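Local coordinates for PT26-6P (Thermococcus sp., PDB 2WB7), which is of unknown function but, encoded by a mobile genetic element of a euryarchaeon, joins two immunoglobulin-like domains and a helical domain in one elongated chain, at residues M439-A444 against K497-D502; G488-N493 against K507-K512; Q50-I55 against R72-N77; V167-Y172 against I206-K211. All coordinates share one frame; numbering follows the deposited sequence.

From the N terminus, contact 3 comes first and closes a short loop, the beta hairpin of strands 52-62 and 66-75. Contact 4 follows in series and closes a longer loop between strands 163-178 and 198-213. These two face each other across the first immunoglobulin-like domain, their centres about 11 Å apart, with Ile53 packed on Val169. Far along the chain, in the helical domain, contacts 1 and 2 cross: 439-444 opens, 488-493 opens, 497-502 closes the first and 507-512 the second. Both use helix 471-499, and the salt bridge from Lys497 NZ to Asp509 OD2 (2.8 Å) connects them. About 60 Å separates the centres of contacts 1 and 3.

Contact 1. Residues M439-A444 against K497-D502; sequences MNNENA and KALNGD
Ala444 and Leu499 form the dense part of this contact, where the start of helix 442-465 meets the end of helix 471-499. Ala444 CB lies 3.6 Å from Leu499 CG, with the CD2 methyl beside it, and 4.0 Å from Ala498 CB, so one small methyl fills the angle between Ala498 and Leu499 of the facing segment. Helix 408-438 closes over the same cluster, Ala436 lying against Ala444 and Leu432 against Leu499. Toward the exposed turn at Met439 and Asn440 the fit is looser: Asn441 brings its CB to 4.0 Å from Leu499 CD2 and its ND2 to 3.5 Å from Ala498 O. With CG trans to the backbone N (chi1 -175°), the Asn441 amide folds back over its own helix start, and OD1 takes the Ala444 N-H in a nearly straight N-cap bond of 3.0 Å, the donor standing above the carbonyl plane. An alanine at Asn441 would remove this acceptor, and the Ala444 N-H would probably be left without its capping mate. No hydrogen bond joins the two segments, so they meet mainly by apolar contact, while the polar work goes into starting a helix.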
loop_
_atom_site.group_PDB
_atom_site.type_symbol
_atom_site.label_atom_id
_atom_site.label_comp_id
_atom_site.label_asym_id
_atom_site.label_seq_id
_atom_site.Cartn_x
_atom_site.Cartn_y
_atom_site.Cartn_z
HETATM N N MSE A 439 2.594 33.299 9.812
HETATM C CA MSE A 439 1.389 32.482 9.633
HETATM C C MSE A 439 1.249 31.457 10.742
HETATM O O MSE A 439 0.446 30.541 10.640
HETATM C CB MSE A 439 1.431 31.713 8.316
HETATM C CG MSE A 439 1.790 32.523 7.137
HETATM SE SE MSE A 439 0.294 33.587 6.642
HETATM C CE MSE A 439 -1.025 32.191 6.494
ATOM N N ASN A 440 2.044 31.583 11.792
ATOM C CA ASN A 440 1.967 30.614 12.881
ATOM C C ASN A 440 1.853 29.171 12.350
ATOM O O ASN A 440 0.976 28.418 12.744
ATOM C CB ASN A 440 0.785 30.947 13.805
ATOM C CG ASN A 440 0.794 30.134 15.090
ATOM O OD1 ASN A 440 1.851 29.671 15.558
ATOM N ND2 ASN A 440 -0.395 29.944 15.670
ATOM N N ASN A 441 2.745 28.807 11.438
ATOM C CA ASN A 441 2.843 27.447 10.919
ATOM C C ASN A 441 3.986 26.709 11.609
ATOM O O ASN A 441 5.156 26.920 11.275
ATOM C CB ASN A 441 3.089 27.509 9.421
ATOM C CG ASN A 441 3.080 26.158 8.775
ATOM O OD1 ASN A 441 3.703 25.206 9.260
ATOM N ND2 ASN A 441 2.380 26.062 7.657
ATOM N N GLU A 442 3.653 25.856 12.573
ATOM C CA GLU A 442 4.677 25.262 13.420
ATOM C C GLU A 442 5.712 24.495 12.606
ATOM O O GLU A 442 6.916 24.635 12.847
ATOM C CB GLU A 442 4.070 24.362 14.500
ATOM C CG GLU A 442 2.743 24.895 15.097
ATOM C CD GLU A 442 2.921 25.920 16.244
ATOM O OE1 GLU A 442 3.463 25.531 17.316
ATOM O OE2 GLU A 442 2.483 27.100 16.081
ATOM N N ASN A 443 5.258 23.697 11.639
ATOM C CA ASN A 443 6.177 22.828 10.890
ATOM C C ASN A 443 7.132 23.621 10.014
ATOM O O ASN A 443 8.339 23.379 10.023
ATOM C CB ASN A 443 5.425 21.824 10.024
ATOM C CG ASN A 443 4.299 21.148 10.762
ATOM O OD1 ASN A 443 4.402 19.981 11.127
ATOM N ND2 ASN A 443 3.212 21.886 10.995
ATOM N N ALA A 444 6.586 24.563 9.253
ATOM C CA ALA A 444 7.414 25.418 8.428
ATOM C C ALA A 444 8.467 26.073 9.317
ATOM O O ALA A 444 9.638 26.098 8.983
ATOM C CB ALA A 444 6.571 26.453 7.717
ATOM N N LYS A 497 6.854 23.934 1.072
ATOM C CA LYS A 497 5.694 23.083 0.895
ATOM C C LYS A 497 4.735 23.199 2.069
ATOM O O LYS A 497 3.531 23.338 1.873
ATOM C CB LYS A 497 6.137 21.640 0.696
ATOM C CG LYS A 497 6.567 21.370 -0.728
ATOM C CD LYS A 497 7.563 20.257 -0.848
ATOM C CE LYS A 497 7.968 20.113 -2.306
ATOM N NZ LYS A 497 8.809 18.907 -2.525
ATOM N N ALA A 498 5.262 23.145 3.290
ATOM C CA ALA A 498 4.422 23.295 4.476
ATOM C C ALA A 498 3.597 24.579 4.386
ATOM O O ALA A 498 2.377 24.549 4.493
ATOM C CB ALA A 498 5.254 23.279 5.727
ATOM N N LEU A 499 4.258 25.703 4.153
ATOM C CA LEU A 499 3.577 26.989 4.009
ATOM C C LEU A 499 2.508 27.083 2.923
ATOM O O LEU A 499 1.652 27.951 3.000
ATOM C CB LEU A 499 4.593 28.094 3.749
ATOM C CG LEU A 499 5.458 28.514 4.926
ATOM C CD1 LEU A 499 6.527 29.476 4.419
ATOM C CD2 LEU A 499 4.587 29.139 6.032
ATOM N N ASN A 500 2.557 26.239 1.896
ATOM C CA ASN A 500 1.596 26.371 0.797
ATOM C C ASN A 500 0.633 25.227 0.594
ATOM O O ASN A 500 0.111 25.053 -0.505
ATOM C CB ASN A 500 2.293 26.649 -0.521
ATOM C CG ASN A 500 3.075 27.920 -0.482
ATOM O OD1 ASN A 500 4.071 28.009 0.233
ATOM N ND2 ASN A 500 2.622 28.932 -1.232
ATOM N N GLY A 501 0.387 24.455 1.643
ATOM C CA GLY A 501 -0.684 23.476 1.590
ATOM C C GLY A 501 -0.295 22.078 1.158
ATOM O O GLY A 501 -1.148 21.303 0.729
ATOM N N ASP A 502 0.977 21.731 1.279
ATOM C CA ASP A 502 1.376 20.361 1.046
ATOM C C ASP A 502 2.258 19.876 2.164
ATOM O O ASP A 502 3.453 19.681 1.984
ATOM C CB ASP A 502 2.105 20.231 -0.281
ATOM C CG ASP A 502 2.280 18.792 -0.704
ATOM O OD1 ASP A 502 1.967 17.905 0.118
ATOM O OD2 ASP A 502 2.738 18.552 -1.850
#

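Contact 2. Residues G488-N493 against K507-K512; sequences GDYYVN and KIDAEK
Asp509 is the first residue of 507-512 to meet the other helix, its carbonyl O lying 3.6 Å from Tyr490 CB. Segments 488-493 and 507-512, from the two helices of a helical hairpin, run antiparallel at 164°, their axes 7.8 Å apart. The Asp509 carboxylate sets OD2 beside Asn493 CB at 3.6 Å, but its bonds lie elsewhere: OD1 to the Ser382 hydroxyl, OD2 in a salt bridge with Lys497. Asn493 turns its amide back onto its own helix, where ND2 reaches Asp489 O at 2.8 Å; this carbonyl also accepts the Asn493 backbone N-H, from the opposite face of its plane. Next, Ala510 meets Tyr491 more loosely, CB to CE2 4.4 Å, with Tyr447 of helix 442-465 against the same alanine. Lys512 then lays its CB over the middle of the Tyr490 ring, 3.6 Å from the centroid, a CH-pi contact almost on the ring normal. Beyond CB the lysine chain bends twice, at chi2 -48° and chi3 -85°, which carries NZ away to salt bridges with Asp12 and Glu515. Tyr490 gives its hydroxyl a bond with Ser237 O and meets Tyr516 edge-to-face. The helices thus touch through carbon and ring surface, and most of the polar ends find partners outside the two segments, several of them (Ser237, Ser382, Asp12) outside the hairpin.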
loop_
_atom_site.group_PDB
_atom_site.type_symbol
_atom_site.label_atom_id
_atom_site.label_comp_id
_atom_site.label_asym_id
_atom_site.label_seq_id
_atom_site.Cartn_x
_atom_site.Cartn_y
_atom_site.Cartn_z
ATOM N N GLY A 488 20.037 21.214 4.184
ATOM C CA GLY A 488 19.448 22.537 4.200
ATOM C C GLY A 488 18.555 22.760 3.006
ATOM O O GLY A 488 17.468 23.341 3.133
ATOM N N ASP A 489 18.998 22.303 1.837
ATOM C CA ASP A 489 18.167 22.406 0.629
ATOM C C ASP A 489 16.830 21.685 0.799
ATOM O O ASP A 489 15.783 22.182 0.374
ATOM C CB ASP A 489 18.914 21.913 -0.609
ATOM C CG ASP A 489 20.000 22.890 -1.053
ATOM O OD1 ASP A 489 19.931 24.087 -0.667
ATOM O OD2 ASP A 489 20.921 22.470 -1.791
ATOM N N TYR A 490 16.867 20.525 1.449
ATOM C CA TYR A 490 15.647 19.770 1.701
ATOM C C TYR A 490 14.740 20.583 2.609
ATOM O O TYR A 490 13.568 20.785 2.292
ATOM C CB TYR A 490 15.949 18.416 2.357
ATOM C CG TYR A 490 16.438 17.334 1.415
ATOM C CD1 TYR A 490 15.743 17.028 0.253
ATOM C CD2 TYR A 490 17.593 16.603 1.699
ATOM C CE1 TYR A 490 16.187 16.022 -0.624
ATOM C CE2 TYR A 490 18.039 15.590 0.846
ATOM C CZ TYR A 490 17.327 15.310 -0.314
ATOM O OH TYR A 490 17.777 14.320 -1.149
ATOM N N TYR A 491 15.293 21.038 3.736
ATOM C CA TYR A 491 14.532 21.798 4.739
ATOM C C TYR A 491 13.800 22.970 4.123
ATOM O O TYR A 491 12.657 23.272 4.474
ATOM C CB TYR A 491 15.434 22.285 5.873
ATOM C CG TYR A 491 15.555 21.281 6.997
ATOM C CD1 TYR A 491 16.785 20.917 7.487
ATOM C CD2 TYR A 491 14.422 20.683 7.547
ATOM C CE1 TYR A 491 16.906 20.009 8.497
ATOM C CE2 TYR A 491 14.526 19.766 8.560
ATOM C CZ TYR A 491 15.777 19.435 9.033
ATOM O OH TYR A 491 15.914 18.510 10.036
ATOM N N VAL A 492 14.458 23.606 3.169
ATOM C CA VAL A 492 13.895 24.761 2.509
ATOM C C VAL A 492 12.737 24.347 1.611
ATOM O O VAL A 492 11.675 25.004 1.596
ATOM C CB VAL A 492 14.951 25.481 1.677
ATOM C CG1 VAL A 492 14.281 26.236 0.540
ATOM C CG2 VAL A 492 15.813 26.405 2.581
ATOM N N ASN A 493 12.932 23.265 0.854
ATOM C CA ASN A 493 11.818 22.649 0.151
ATOM C C ASN A 493 10.673 22.339 1.118
ATOM O O ASN A 493 9.513 22.645 0.836
ATOM C CB ASN A 493 12.265 21.385 -0.573
ATOM C CG ASN A 493 12.917 21.680 -1.913
ATOM O OD1 ASN A 493 12.242 21.800 -2.938
ATOM N ND2 ASN A 493 14.234 21.791 -1.915
ATOM N N LYS A 507 6.803 16.617 4.780
ATOM C CA LYS A 507 7.334 15.715 5.792
ATOM C C LYS A 507 8.348 14.755 5.194
ATOM O O LYS A 507 9.282 14.302 5.856
ATOM C CB LYS A 507 6.205 14.958 6.482
ATOM C CG LYS A 507 5.309 15.837 7.336
ATOM C CD LYS A 507 4.150 15.020 7.917
ATOM C CE LYS A 507 3.793 15.492 9.327
ATOM N NZ LYS A 507 2.675 14.683 9.899
ATOM N N ILE A 508 8.169 14.446 3.923
ATOM C CA ILE A 508 9.166 13.641 3.237
ATOM C C ILE A 508 10.489 14.419 3.118
ATOM O O ILE A 508 11.565 13.942 3.533
ATOM C CB ILE A 508 8.682 13.211 1.850
ATOM C CG1 ILE A 508 7.551 12.174 1.982
ATOM C CG2 ILE A 508 9.838 12.661 1.069
ATOM C CD1 ILE A 508 6.668 12.046 0.770
ATOM N N ASP A 509 10.408 15.630 2.571
ATOM C CA ASP A 509 11.588 16.469 2.482
ATOM C C ASP A 509 12.280 16.568 3.850
ATOM O O ASP A 509 13.485 16.353 3.943
ATOM C CB ASP A 509 11.225 17.841 1.915
ATOM C CG ASP A 509 10.849 17.777 0.447
ATOM O OD1 ASP A 509 11.386 16.885 -0.244
ATOM O OD2 ASP A 509 10.032 18.613 -0.017
ATOM N N ALA A 510 11.513 16.852 4.903
ATOM C CA ALA A 510 12.093 17.045 6.232
ATOM C C ALA A 510 12.786 15.797 6.720
ATOM O O ALA A 510 13.826 15.878 7.365
ATOM C CB ALA A 510 11.047 17.496 7.231
ATOM N N GLU A 511 12.229 14.639 6.393
ATOM C CA GLU A 511 12.857 13.361 6.742
ATOM C C GLU A 511 14.171 13.130 6.001
ATOM O O GLU A 511 15.152 12.626 6.575
ATOM C CB GLU A 511 11.907 12.216 6.450
ATOM C CG GLU A 511 12.600 10.868 6.293
ATOM C CD GLU A 511 13.192 10.361 7.601
ATOM O OE1 GLU A 511 12.663 10.735 8.679
ATOM O OE2 GLU A 511 14.190 9.601 7.546
ATOM N N LYS A 512 14.185 13.473 4.713
ATOM C CA LYS A 512 15.419 13.393 3.928
ATOM C C LYS A 512 16.468 14.295 4.537
ATOM O O LYS A 512 17.637 13.930 4.615
ATOM C CB LYS A 512 15.187 13.820 2.482
ATOM C CG LYS A 512 14.274 12.897 1.712
ATOM C CD LYS A 512 14.693 11.447 1.914
ATOM C CE LYS A 512 15.789 11.037 0.941
ATOM N NZ LYS A 512 16.209 9.615 1.177
#

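Contact 3. Residues Q50-I55 against R72-N77; sequences QVLIHI and RLEIPN
Leu52 with Glu74 and His54 with Arg72 are the hydrogen-bonded pairs of an antiparallel hairpin, and Ile53 with Leu73 is the non-hydrogen-bonded pair between them. The strands run at 163° to each other, their axes 4.9 Å apart. Four backbone bonds join them, two in each hydrogen-bonded pair, the shortest from Arg72 N to His54 O at 2.7 Å. Before Leu52 the pairing gives way to a CA-H...O contact, Val51 CA to Glu74 O at 3.4 Å, and then to Pro76, which has no N-H to give and lays its CD against Gln50 O.

One face of the hairpin is apolar. Val51 spreads its two methyls over neighbours on the opposite strand: CG1, trans to the backbone N at chi1 -172°, lies 3.9 Å from Leu73 CB, while CG2 turns toward Ile75 CD1, 4.2 Å away. Ile53 and Leu73 point the same way side by side, with CG2 of the isoleucine 4.0 Å from CD2 of the leucine. Ile87 and Val90 of strand 85-96 pack on Leu73. The other face carries Leu52, His54, Arg72 and Glu74. There the Glu74 carboxylate reaches diagonally back over Leu52 CB; its modelled approach to the His54 ring is too close to be relied on. Arg72 turns its guanidinium away to a salt bridge with Asp123.

The hairpin is therefore amphipathic: its aliphatic side enters the core between the two sheets of the immunoglobulin-like domain, and its partly exposed side keeps the charged groups.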
loop_
_atom_site.group_PDB
_atom_site.type_symbol
_atom_site.label_atom_id
_atom_site.label_comp_id
_atom_site.label_asym_id
_atom_site.label_seq_id
_atom_site.Cartn_x
_atom_site.Cartn_y
_atom_site.Cartn_z
ATOM N N GLN A 50 -29.422 -29.496 14.496
ATOM C CA GLN A 50 -29.157 -30.617 13.601
ATOM C C GLN A 50 -27.918 -30.362 12.748
ATOM O O GLN A 50 -27.538 -31.195 11.920
ATOM C CB GLN A 50 -30.358 -30.865 12.679
ATOM C CG GLN A 50 -31.686 -31.131 13.383
ATOM C CD GLN A 50 -32.482 -29.858 13.606
ATOM O OE1 GLN A 50 -31.908 -28.789 13.850
ATOM N NE2 GLN A 50 -33.816 -29.962 13.518
ATOM N N VAL A 51 -27.316 -29.189 12.930
ATOM C CA VAL A 51 -26.116 -28.798 12.205
ATOM C C VAL A 51 -25.313 -27.822 13.067
ATOM O O VAL A 51 -25.863 -26.888 13.654
ATOM C CB VAL A 51 -26.462 -28.126 10.865
ATOM C CG1 VAL A 51 -25.210 -27.899 10.056
ATOM C CG2 VAL A 51 -27.449 -28.959 10.090
ATOM N N LEU A 52 -24.012 -28.062 13.166
ATOM C CA LEU A 52 -23.112 -27.120 13.806
ATOM C C LEU A 52 -22.553 -26.228 12.707
ATOM O O LEU A 52 -22.168 -26.719 11.644
ATOM C CB LEU A 52 -21.982 -27.845 14.538
ATOM C CG LEU A 52 -22.243 -28.253 15.991
ATOM C CD1 LEU A 52 -22.492 -27.021 16.894
ATOM C CD2 LEU A 52 -23.406 -29.227 16.051
ATOM N N ILE A 53 -22.531 -24.918 12.946
ATOM C CA ILE A 53 -22.070 -23.971 11.934
ATOM C C ILE A 53 -20.828 -23.236 12.408
ATOM O O ILE A 53 -20.828 -22.658 13.494
ATOM C CB ILE A 53 -23.160 -22.935 11.592
ATOM C CG1 ILE A 53 -24.511 -23.635 11.384
ATOM C CG2 ILE A 53 -22.748 -22.112 10.376
ATOM C CD1 ILE A 53 -25.616 -22.741 10.823
ATOM N N HIS A 54 -19.774 -23.275 11.593
ATOM C CA HIS A 54 -18.557 -22.501 11.833
ATOM C C HIS A 54 -18.200 -21.623 10.637
ATOM O O HIS A 54 -18.283 -22.056 9.477
ATOM C CB HIS A 54 -17.395 -23.422 12.175
ATOM C CG HIS A 54 -17.603 -24.200 13.436
ATOM N ND1 HIS A 54 -17.184 -23.744 14.667
ATOM C CD2 HIS A 54 -18.208 -25.393 13.660
ATOM C CE1 HIS A 54 -17.516 -24.624 15.596
ATOM N NE2 HIS A 54 -18.136 -25.634 15.010
ATOM N N ILE A 55 -17.815 -20.384 10.939
ATOM C CA ILE A 55 -17.390 -19.410 9.933
ATOM C C ILE A 55 -15.917 -19.054 10.103
ATOM O O ILE A 55 -15.456 -18.757 11.218
ATOM C CB ILE A 55 -18.219 -18.111 10.016
ATOM C CG1 ILE A 55 -19.711 -18.431 9.950
ATOM C CG2 ILE A 55 -17.830 -17.152 8.906
ATOM C CD1 ILE A 55 -20.584 -17.246 10.241
ATOM N N ARG A 72 -18.153 -23.990 7.613
ATOM C CA ARG A 72 -18.098 -25.417 7.840
ATOM C C ARG A 72 -19.338 -25.945 8.574
ATOM O O ARG A 72 -19.626 -25.539 9.705
ATOM C CB ARG A 72 -16.833 -25.764 8.605
ATOM C CG ARG A 72 -16.719 -27.208 8.971
ATOM C CD ARG A 72 -15.650 -27.358 10.013
ATOM N NE ARG A 72 -14.929 -28.612 9.861
ATOM C CZ ARG A 72 -13.947 -28.801 8.984
ATOM N NH1 ARG A 72 -13.575 -27.804 8.179
ATOM N NH2 ARG A 72 -13.340 -29.987 8.918
ATOM N N LEU A 73 -20.056 -26.860 7.927
ATOM C CA LEU A 73 -21.260 -27.458 8.490
ATOM C C LEU A 73 -21.006 -28.891 8.973
ATOM O O LEU A 73 -20.647 -29.751 8.177
ATOM C CB LEU A 73 -22.353 -27.487 7.425
ATOM C CG LEU A 73 -22.631 -26.193 6.657
ATOM C CD1 LEU A 73 -23.822 -26.377 5.736
ATOM C CD2 LEU A 73 -22.883 -25.073 7.629
ATOM N N GLU A 74 -21.191 -29.150 10.265
ATOM C CA GLU A 74 -21.116 -30.520 10.782
ATOM C C GLU A 74 -22.489 -31.148 10.950
ATOM O O GLU A 74 -23.326 -30.638 11.686
ATOM C CB GLU A 74 -20.417 -30.564 12.139
ATOM C CG GLU A 74 -19.212 -29.661 12.247
ATOM C CD GLU A 74 -18.956 -29.216 13.693
ATOM O OE1 GLU A 74 -18.245 -28.192 13.887
ATOM O OE2 GLU A 74 -19.495 -29.872 14.629
ATOM N N ILE A 75 -22.718 -32.259 10.264
ATOM C CA ILE A 75 -23.859 -33.101 10.574
ATOM C C ILE A 75 -23.452 -34.105 11.661
ATOM O O ILE A 75 -22.680 -35.022 11.398
ATOM C CB ILE A 75 -24.361 -33.853 9.335
ATOM C CG1 ILE A 75 -24.210 -32.993 8.072
ATOM C CG2 ILE A 75 -25.787 -34.311 9.536
ATOM C CD1 ILE A 75 -24.964 -31.709 8.093
ATOM N N PRO A 76 -23.962 -33.922 12.893
ATOM C CA PRO A 76 -23.600 -34.861 13.950
ATOM C C PRO A 76 -24.241 -36.218 13.702
ATOM O O PRO A 76 -25.302 -36.293 13.086
ATOM C CB PRO A 76 -24.187 -34.231 15.214
ATOM C CG PRO A 76 -25.154 -33.184 14.763
ATOM C CD PRO A 76 -25.050 -33.011 13.287
ATOM N N ASN A 77 -23.598 -37.281 14.165
ATOM C CA ASN A 77 -24.154 -38.619 14.027
ATOM C C ASN A 77 -25.543 -38.733 14.662
ATOM O O ASN A 77 -25.881 -37.962 15.551
ATOM C CB ASN A 77 -23.210 -39.638 14.662
ATOM C CG ASN A 77 -23.194 -40.944 13.918
ATOM O OD1 ASN A 77 -24.197 -41.348 13.323
ATOM N ND2 ASN A 77 -22.049 -41.611 13.926
#

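Contact 4. Residues V167-Y172 against I206-K211; sequences VIVKGY and IDFTLK
Val169 pairs with Leu210 and Gly171 with Phe208 as hydrogen-bonded pairs of two antiparallel strands, whose axes lie 4.6 Å apart at 166°; Val169 N to Leu210 O and Leu210 N to Val169 O are both 2.7 Å, whereas the bond from Gly171 N to Phe208 O is weak. The side chain that dominates is Phe208. At chi1 61° its CG sits over the residue's own backbone, flanked by N and C, and the ring folds across to the neighbouring strand and over Gly171. Gly171 CA sits 4.2 Å from the ring centroid in a CH-pi contact over the face, while Gly171 O lies over the same ring near its rim. Phe208 CE1 lies 4.3 Å from Val169 CG1, and Val51, in the loop just before strand 52-62, also lies against the phenyl group. An alanine in place of Phe208 would strip this cover, and the Gly171 backbone would probably be left bare with a gap beside Val169.

On the other side of the sheet the groups are more exposed. Lys170 runs extended beside Thr209, its CG 3.7 Å from OG1, and Ile168 CG2 meets the Thr209 methyl at 4.1 Å. Farther along, Tyr172 stacks its ring on His86 of strand 85-96. An aromatic ring laid over a cross-strand glycine is the pairing known as aromatic rescue of glycine; here it belongs to one sheet of an immunoglobulin-like beta sandwich, with Val169 and Leu210 turned to Ile53 of the other.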
loop_
_atom_site.group_PDB
_atom_site.type_symbol
_atom_site.label_atom_id
_atom_site.label_comp_id
_atom_site.label_asym_id
_atom_site.label_seq_id
_atom_site.Cartn_x
_atom_site.Cartn_y
_atom_site.Cartn_z
ATOM N N VAL A 167 -24.905 -16.427 8.630
ATOM C CA VAL A 167 -25.224 -17.583 7.809
ATOM C C VAL A 167 -26.571 -18.178 8.207
ATOM O O VAL A 167 -26.927 -18.224 9.390
ATOM C CB VAL A 167 -24.148 -18.670 7.954
ATOM C CG1 VAL A 167 -24.381 -19.795 6.945
ATOM C CG2 VAL A 167 -22.758 -18.065 7.785
ATOM N N ILE A 168 -27.325 -18.636 7.218
ATOM C CA ILE A 168 -28.615 -19.242 7.489
ATOM C C ILE A 168 -28.726 -20.575 6.775
ATOM O O ILE A 168 -28.610 -20.649 5.554
ATOM C CB ILE A 168 -29.766 -18.314 7.090
ATOM C CG1 ILE A 168 -29.692 -17.036 7.930
ATOM C CG2 ILE A 168 -31.109 -19.015 7.270
ATOM C CD1 ILE A 168 -30.878 -16.085 7.754
ATOM N N VAL A 169 -28.921 -21.631 7.561
ATOM C CA VAL A 169 -29.064 -22.968 7.013
ATOM C C VAL A 169 -30.502 -23.444 7.175
ATOM O O VAL A 169 -31.100 -23.326 8.254
ATOM C CB VAL A 169 -28.097 -23.983 7.674
ATOM C CG1 VAL A 169 -28.051 -25.292 6.866
ATOM C CG2 VAL A 169 -26.710 -23.371 7.834
ATOM N N LYS A 170 -31.038 -23.994 6.097
ATOM C CA LYS A 170 -32.397 -24.481 6.091
ATOM C C LYS A 170 -32.457 -25.870 5.480
ATOM O O LYS A 170 -31.649 -26.222 4.610
ATOM C CB LYS A 170 -33.289 -23.523 5.307
ATOM C CG LYS A 170 -33.412 -22.158 5.946
ATOM C CD LYS A 170 -34.397 -21.284 5.185
ATOM C CE LYS A 170 -34.486 -19.904 5.820
ATOM N NZ LYS A 170 -35.407 -19.000 5.063
ATOM N N GLY A 171 -33.423 -26.654 5.945
ATOM C CA GLY A 171 -33.638 -28.002 5.452
ATOM C C GLY A 171 -34.413 -28.799 6.476
ATOM O O GLY A 171 -35.006 -28.222 7.398
ATOM N N TYR A 172 -34.398 -30.123 6.340
ATOM C CA TYR A 172 -35.166 -30.977 7.237
ATOM C C TYR A 172 -34.469 -32.277 7.601
ATOM O O TYR A 172 -33.718 -32.839 6.797
ATOM C CB TYR A 172 -36.497 -31.316 6.592
ATOM C CG TYR A 172 -36.350 -32.140 5.333
ATOM C CD1 TYR A 172 -36.214 -33.521 5.395
ATOM C CD2 TYR A 172 -36.352 -31.537 4.087
ATOM C CE1 TYR A 172 -36.090 -34.274 4.251
ATOM C CE2 TYR A 172 -36.229 -32.283 2.936
ATOM C CZ TYR A 172 -36.101 -33.651 3.020
ATOM O OH TYR A 172 -35.973 -34.403 1.870
ATOM N N ILE A 206 -38.756 -33.234 9.692
ATOM C CA ILE A 206 -38.773 -32.148 10.672
ATOM C C ILE A 206 -37.932 -30.940 10.239
ATOM O O ILE A 206 -36.705 -31.007 10.207
ATOM C CB ILE A 206 -38.256 -32.643 12.033
ATOM C CG1 ILE A 206 -39.047 -33.874 12.486
ATOM C CG2 ILE A 206 -38.316 -31.528 13.064
ATOM C CD1 ILE A 206 -38.313 -34.733 13.512
ATOM N N ASP A 207 -38.594 -29.830 9.931
ATOM C CA ASP A 207 -37.920 -28.633 9.447
ATOM C C ASP A 207 -37.058 -27.912 10.482
ATOM O O ASP A 207 -37.378 -27.889 11.676
ATOM C CB ASP A 207 -38.945 -27.672 8.867
ATOM C CG ASP A 207 -39.556 -28.201 7.604
ATOM O OD1 ASP A 207 -40.551 -27.618 7.118
ATOM O OD2 ASP A 207 -39.032 -29.213 7.099
ATOM N N PHE A 208 -35.951 -27.335 10.010
ATOM C CA PHE A 208 -35.122 -26.472 10.841
ATOM C C PHE A 208 -34.646 -25.257 10.058
ATOM O O PHE A 208 -34.546 -25.271 8.825
ATOM C CB PHE A 208 -33.918 -27.229 11.422
ATOM C CG PHE A 208 -32.998 -27.789 10.378
ATOM C CD1 PHE A 208 -31.970 -27.013 9.838
ATOM C CD2 PHE A 208 -33.161 -29.087 9.929
ATOM C CE1 PHE A 208 -31.128 -27.523 8.864
ATOM C CE2 PHE A 208 -32.315 -29.610 8.960
ATOM C CZ PHE A 208 -31.300 -28.824 8.422
ATOM N N THR A 209 -34.381 -24.194 10.799
ATOM C CA THR A 209 -33.732 -23.024 10.265
ATOM C C THR A 209 -32.661 -22.655 11.276
ATOM O O THR A 209 -32.956 -22.212 12.388
ATOM C CB THR A 209 -34.704 -21.860 10.082
ATOM O OG1 THR A 209 -35.553 -22.126 8.962
ATOM C CG2 THR A 209 -33.932 -20.572 9.838
ATOM N N LEU A 210 -31.411 -22.903 10.912
ATOM C CA LEU A 210 -30.318 -22.592 11.807
ATOM C C LEU A 210 -29.627 -21.340 11.307
ATOM O O LEU A 210 -29.586 -21.065 10.099
ATOM C CB LEU A 210 -29.364 -23.787 11.935
ATOM C CG LEU A 210 -30.049 -25.041 12.509
ATOM C CD1 LEU A 210 -29.081 -26.216 12.659
ATOM C CD2 LEU A 210 -30.737 -24.745 13.844
ATOM N N LYS A 211 -29.116 -20.560 12.244
ATOM C CA LYS A 211 -28.526 -19.285 11.911
ATOM C C LYS A 211 -27.340 -19.019 12.821
ATOM O O LYS A 211 -27.419 -19.194 14.040
ATOM C CB LYS A 211 -29.572 -18.176 12.024
ATOM C CG LYS A 211 -29.042 -16.865 12.590
ATOM C CD LYS A 211 -30.199 -15.991 13.088
ATOM C CE LYS A 211 -29.699 -14.755 13.834
ATOM N NZ LYS A 211 -28.965 -13.828 12.922
#